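Local coordinates for protein aromatic-amino-acid aminotransferase (Burkholderia pseudomallei, PDB 4F4E) that probably transfers amino groups from aromatic amino acids such as tyrosine to 2-oxoglutarate, using pyridoxal 5'-phosphate as its cofactor, at residues G128-G133 with V230-I235; N260-S265 with G279-I284. All blocks are in the same frame, centred on the assembly; numbering follows the deposited sequence.

Contact 1 (G128-G133 with V230-I235)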
loop_
_atom_site.group_PDB
_atom_site.type_symbol
_atom_site.label_atom_id
_atom_site.label_comp_id
_atom_site.label_asym_id
_atom_site.label_seq_id
_atom_site.Cartn_x
_atom_site.Cartn_y
_atom_site.Cartn_z
ATOM N N GLY A 128 2.359 4.678 -5.416
ATOM C CA GLY A 128 2.669 4.833 -3.997
ATOM C C GLY A 128 3.826 5.779 -3.738
ATOM O O GLY A 128 3.792 6.551 -2.794
ATOM N N ALA A 129 4.838 5.742 -4.598
ATOM C CA ALA A 129 6.020 6.619 -4.483
ATOM C C ALA A 129 5.629 8.086 -4.645
ATOM O O ALA A 129 6.081 8.965 -3.914
ATOM C CB ALA A 129 7.096 6.229 -5.477
ATOM N N LEU A 130 4.780 8.338 -5.636
ATOM C CA LEU A 130 4.250 9.675 -5.828
ATOM C C LEU A 130 3.496 10.167 -4.595
ATOM O O LEU A 130 3.630 11.338 -4.195
ATOM C CB LEU A 130 3.369 9.778 -7.072
ATOM C CG LEU A 130 4.000 9.649 -8.446
ATOM C CD1 LEU A 130 2.920 9.305 -9.530
ATOM C CD2 LEU A 130 4.783 10.956 -8.768
ATOM N N LYS A 131 2.687 9.286 -4.008
ATOM C CA LYS A 131 1.863 9.632 -2.848
ATOM C C LYS A 131 2.736 9.974 -1.643
ATOM O O LYS A 131 2.550 10.968 -0.983
ATOM C CB LYS A 131 0.941 8.457 -2.509
ATOM C CG LYS A 131 0.081 8.602 -1.266
ATOM C CD LYS A 131 -0.768 9.854 -1.309
ATOM C CE LYS A 131 -1.786 9.880 -0.192
ATOM N NZ LYS A 131 -2.352 11.228 0.108
ATOM N N ILE A 132 3.677 9.100 -1.320
ATOM C CA ILE A 132 4.520 9.371 -0.162
ATOM C C ILE A 132 5.362 10.633 -0.353
ATOM O O ILE A 132 5.536 11.401 0.596
ATOM C CB ILE A 132 5.297 8.128 0.333
ATOM C CG1 ILE A 132 6.315 7.637 -0.652
ATOM C CG2 ILE A 132 4.321 7.007 0.753
ATOM C CD1 ILE A 132 7.185 6.499 -0.081
ATOM N N GLY A 133 5.842 10.866 -1.587
ATOM C CA GLY A 133 6.534 12.075 -1.915
ATOM C C GLY A 133 5.634 13.300 -1.761
ATOM O O GLY A 133 6.056 14.314 -1.184
ATOM N N VAL A 230 11.149 22.376 -7.775
ATOM C CA VAL A 230 11.399 21.054 -7.195
ATOM C C VAL A 230 11.024 20.052 -8.260
ATOM O O VAL A 230 9.844 19.852 -8.564
ATOM C CB VAL A 230 10.555 20.831 -5.926
ATOM C CG1 VAL A 230 10.777 19.393 -5.399
ATOM C CG2 VAL A 230 10.866 21.913 -4.883
ATOM N N PRO A 231 12.032 19.406 -8.867
ATOM C CA PRO A 231 11.725 18.428 -9.909
ATOM C C PRO A 231 11.272 17.100 -9.296
ATOM O O PRO A 231 11.924 16.572 -8.400
ATOM C CB PRO A 231 13.045 18.260 -10.644
ATOM C CG PRO A 231 14.075 18.528 -9.601
ATOM C CD PRO A 231 13.474 19.526 -8.628
ATOM N N PHE A 232 10.183 16.583 -9.842
ATOM C CA PHE A 232 9.630 15.327 -9.412
ATOM C C PHE A 232 9.607 14.445 -10.641
ATOM O O PHE A 232 8.668 14.473 -11.464
ATOM C CB PHE A 232 8.235 15.487 -8.731
ATOM C CG PHE A 232 7.894 14.360 -7.762
ATOM C CD1 PHE A 232 8.297 13.032 -8.005
ATOM C CD2 PHE A 232 7.146 14.614 -6.645
ATOM C CE1 PHE A 232 7.987 12.005 -7.090
ATOM C CE2 PHE A 232 6.833 13.584 -5.729
ATOM C CZ PHE A 232 7.268 12.291 -5.947
ATOM N N LEU A 233 10.664 13.642 -10.808
ATOM C CA LEU A 233 10.742 12.778 -11.986
ATOM C C LEU A 233 9.887 11.532 -11.748
ATOM O O LEU A 233 9.872 10.962 -10.644
ATOM C CB LEU A 233 12.202 12.417 -12.293
ATOM C CG LEU A 233 13.035 13.592 -12.821
ATOM C CD1 LEU A 233 14.503 13.356 -12.566
ATOM C CD2 LEU A 233 12.788 13.786 -14.322
ATOM N N ASP A 234 9.163 11.109 -12.781
ATOM C CA ASP A 234 8.331 9.901 -12.757
ATOM C C ASP A 234 8.845 9.008 -13.878
ATOM O O ASP A 234 8.738 9.339 -15.082
ATOM C CB ASP A 234 6.879 10.271 -13.016
ATOM C CG ASP A 234 5.931 9.082 -12.977
ATOM O OD1 ASP A 234 6.386 7.913 -13.125
ATOM O OD2 ASP A 234 4.699 9.313 -12.815
ATOM N N ILE A 235 9.518 7.933 -13.461
ATOM C CA ILE A 235 10.177 6.964 -14.366
ATOM C C ILE A 235 9.516 5.586 -14.230
ATOM O O ILE A 235 9.900 4.734 -13.423
ATOM C CB ILE A 235 11.714 6.955 -14.186
ATOM C CG1 ILE A 235 12.409 6.109 -15.272
ATOM C CG2 ILE A 235 12.120 6.579 -12.737
ATOM C CD1 ILE A 235 13.955 6.290 -15.310
#
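L130 and F232 carry a buried helix-on-sheet contact in the large, cofactor-binding domain of a fold-type I aminotransferase. Helix 125-140 packs on the central mixed sheet, and segments 128-133 and 230-235 run nearly antiparallel, with 166° between them. Their axes stay 10.3 Å apart at the closest point, a gap bridged by a few side chains without any hydrogen bond across it.

F232 points toward the helix. Its CG is anti to the backbone N (chi1 -155°), which carries the ring across the gap to the helix backbone. L130 CD2 sits over one face of this ring, displaced toward the rim, in a CH-pi contact 4.1 Å from the centroid. The edge of the ring is turned to the helix backbone: A129 O lies near its plane, and G133, with no side chain in the way, brings its CA to 4.1 Å from F232 CZ. L281, from strand 278-284 two places along the sheet, also touches F232, and F262 of the neighbouring strand 261-266 meets its ring at about 45°.

The second branch of L130 lies beside D234, near the cofactor. D234 holds a hydrogen bond from OD2 to H156 NE2, and the same oxygen lies close to N1 of the pyridoxal-lysine at position 269, consistent with the aspartate that faces the pyridine nitrogen throughout this family. L130 places one methyl on the aromatic ring and the other beside the carboxylate, where CD1 comes within 3.7 Å of D234 OD2.

Contact 2 (N260-S265 with G279-I284)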
loop_
_atom_site.group_PDB
_atom_site.type_symbol
_atom_site.label_atom_id
_atom_site.label_comp_id
_atom_site.label_asym_id
_atom_site.label_seq_id
_atom_site.Cartn_x
_atom_site.Cartn_y
_atom_site.Cartn_z
ATOM N N ASN A 260 17.984 19.125 -5.171
ATOM C CA ASN A 260 17.124 18.208 -4.477
ATOM C C ASN A 260 16.085 17.741 -5.495
ATOM O O ASN A 260 15.442 18.595 -6.165
ATOM C CB ASN A 260 16.490 18.878 -3.294
ATOM C CG ASN A 260 17.537 19.334 -2.272
ATOM O OD1 ASN A 260 17.520 20.463 -1.850
ATOM N ND2 ASN A 260 18.474 18.455 -1.916
ATOM N N VAL A 261 16.003 16.429 -5.688
ATOM C CA VAL A 261 15.226 15.829 -6.766
ATOM C C VAL A 261 14.408 14.726 -6.133
ATOM O O VAL A 261 14.930 13.966 -5.313
ATOM C CB VAL A 261 16.123 15.184 -7.865
ATOM C CG1 VAL A 261 15.272 14.637 -9.017
ATOM C CG2 VAL A 261 17.172 16.161 -8.395
ATOM N N PHE A 262 13.132 14.655 -6.477
ATOM C CA PHE A 262 12.272 13.524 -6.129
ATOM C C PHE A 262 12.138 12.631 -7.350
ATOM O O PHE A 262 12.041 13.149 -8.469
ATOM C CB PHE A 262 10.888 14.011 -5.703
ATOM C CG PHE A 262 10.849 14.610 -4.321
ATOM C CD1 PHE A 262 11.486 15.784 -4.053
ATOM C CD2 PHE A 262 10.120 14.012 -3.328
ATOM C CE1 PHE A 262 11.440 16.351 -2.810
ATOM C CE2 PHE A 262 10.072 14.560 -2.076
ATOM C CZ PHE A 262 10.724 15.737 -1.812
ATOM N N VAL A 263 12.160 11.305 -7.149
ATOM C CA VAL A 263 12.023 10.341 -8.238
ATOM C C VAL A 263 11.062 9.246 -7.832
ATOM O O VAL A 263 11.346 8.492 -6.897
ATOM C CB VAL A 263 13.351 9.656 -8.613
ATOM C CG1 VAL A 263 13.157 8.750 -9.824
ATOM C CG2 VAL A 263 14.451 10.713 -8.903
ATOM N N SER A 264 9.926 9.154 -8.515
ATOM C CA SER A 264 9.068 7.977 -8.382
ATOM C C SER A 264 9.463 7.016 -9.500
ATOM O O SER A 264 9.445 7.397 -10.691
ATOM C CB SER A 264 7.600 8.318 -8.548
ATOM O OG SER A 264 6.869 7.126 -8.860
ATOM N N SER A 265 9.845 5.810 -9.122
ATOM C CA SER A 265 10.137 4.763 -10.066
ATOM C C SER A 265 9.190 3.549 -9.871
ATOM O O SER A 265 8.674 3.319 -8.768
ATOM C CB SER A 265 11.605 4.336 -10.004
ATOM O OG SER A 265 11.954 3.725 -8.803
ATOM N N GLY A 279 7.478 -0.389 -6.543
ATOM C CA GLY A 279 8.111 0.841 -6.950
ATOM C C GLY A 279 8.956 1.407 -5.829
ATOM O O GLY A 279 9.299 0.706 -4.851
ATOM N N ALA A 280 9.347 2.652 -5.977
ATOM C CA ALA A 280 10.271 3.281 -5.017
ATOM C C ALA A 280 10.209 4.794 -5.169
ATOM O O ALA A 280 10.033 5.326 -6.272
ATOM C CB ALA A 280 11.698 2.800 -5.222
ATOM N N LEU A 281 10.388 5.478 -4.050
ATOM C CA LEU A 281 10.596 6.931 -4.056
ATOM C C LEU A 281 12.043 7.138 -3.676
ATOM O O LEU A 281 12.509 6.577 -2.653
ATOM C CB LEU A 281 9.757 7.658 -3.005
ATOM C CG LEU A 281 10.003 9.179 -2.951
ATOM C CD1 LEU A 281 9.525 9.854 -4.256
ATOM C CD2 LEU A 281 9.362 9.784 -1.716
ATOM N N SER A 282 12.755 7.882 -4.492
ATOM C CA SER A 282 14.115 8.249 -4.193
ATOM C C SER A 282 14.176 9.766 -4.082
ATOM O O SER A 282 13.530 10.479 -4.842
ATOM C CB SER A 282 15.102 7.742 -5.274
ATOM O OG SER A 282 15.166 6.309 -5.371
ATOM N N ILE A 283 14.957 10.265 -3.107
ATOM C CA ILE A 283 15.157 11.697 -2.922
ATOM C C ILE A 283 16.665 12.005 -2.834
ATOM O O ILE A 283 17.379 11.381 -2.066
ATOM C CB ILE A 283 14.441 12.215 -1.643
ATOM C CG1 ILE A 283 12.955 11.844 -1.644
ATOM C CG2 ILE A 283 14.640 13.731 -1.482
ATOM C CD1 ILE A 283 12.240 12.151 -0.306
ATOM N N ILE A 284 17.140 12.966 -3.622
ATOM C CA ILE A 284 18.541 13.375 -3.560
ATOM C C ILE A 284 18.645 14.520 -2.565
ATOM O O ILE A 284 17.936 15.541 -2.701
ATOM C CB ILE A 284 19.073 13.746 -4.956
ATOM C CG1 ILE A 284 19.024 12.544 -5.888
ATOM C CG2 ILE A 284 20.493 14.368 -4.866
ATOM C CD1 ILE A 284 19.428 12.782 -7.346
HETATM O O HOH W 1 12.929 5.736 -7.003
#
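F262 and I283 form a tightly packed part of an antiparallel strand pair, 260-265 with 279-284, within the central sheet. They are a non-hydrogen-bonded pair whose side chains run side by side. I283 CG1, placed beside its backbone N (chi1 -54°), lies over one face of the F262 ring at 4.2 Å from the centroid, while CD1 reaches F262 CE2 at 3.7 Å. L281 CD1 approaches the edge of the same ring.

On the opposite face of the sheet, V261, V263 and I284 supply the apolar part, V261 CB lying 4.1 Å from I284 CD1, and the small residues S265, A280 and S282 border a water. V263 and S282 are a hydrogen-bonded pair, and S265 N makes an almost straight bond to A280 O (177°). Among these side chains the water donates to V263 O and is hydrogen-bonded to S265 OG and S282 OG; S282 OG has a further partner in T120. In contrast to this buried interior, N260 is partly exposed and adds no backbone rung in this pair: its side-chain ND2 donates to I284 O (3.1 Å, 163°) and also bonds D286 OD1.

Helices 125-140 and 288-303 pack on the F262 and L281 face, whereas helix 95-106 lies against S265, A280 and S282. Strand 261-266 is flanked beyond this pair by the parallel strand 230-235, and strand 278-284 by 118-124, antiparallel to it.

How the contacts relate
From the N terminus, strand 118-124 leads into helix 125-140, and contact 1 closes when the chain, after 96 intervening residues that include strands 146-150 and 197-201, returns as strand 230-235. Contact 2 opens only afterwards and closes a much shorter loop of 13 residues, which carries the pyridoxal-lysine at position 269. The two are thus in series, neither nested nor crossed. They meet in the sheet, where L233 N and O probably hydrogen-bond to F262 O and S264 N. Together they tie the helix, the parallel strands and the antiparallel strand 278-284 into one cofactor-bearing core.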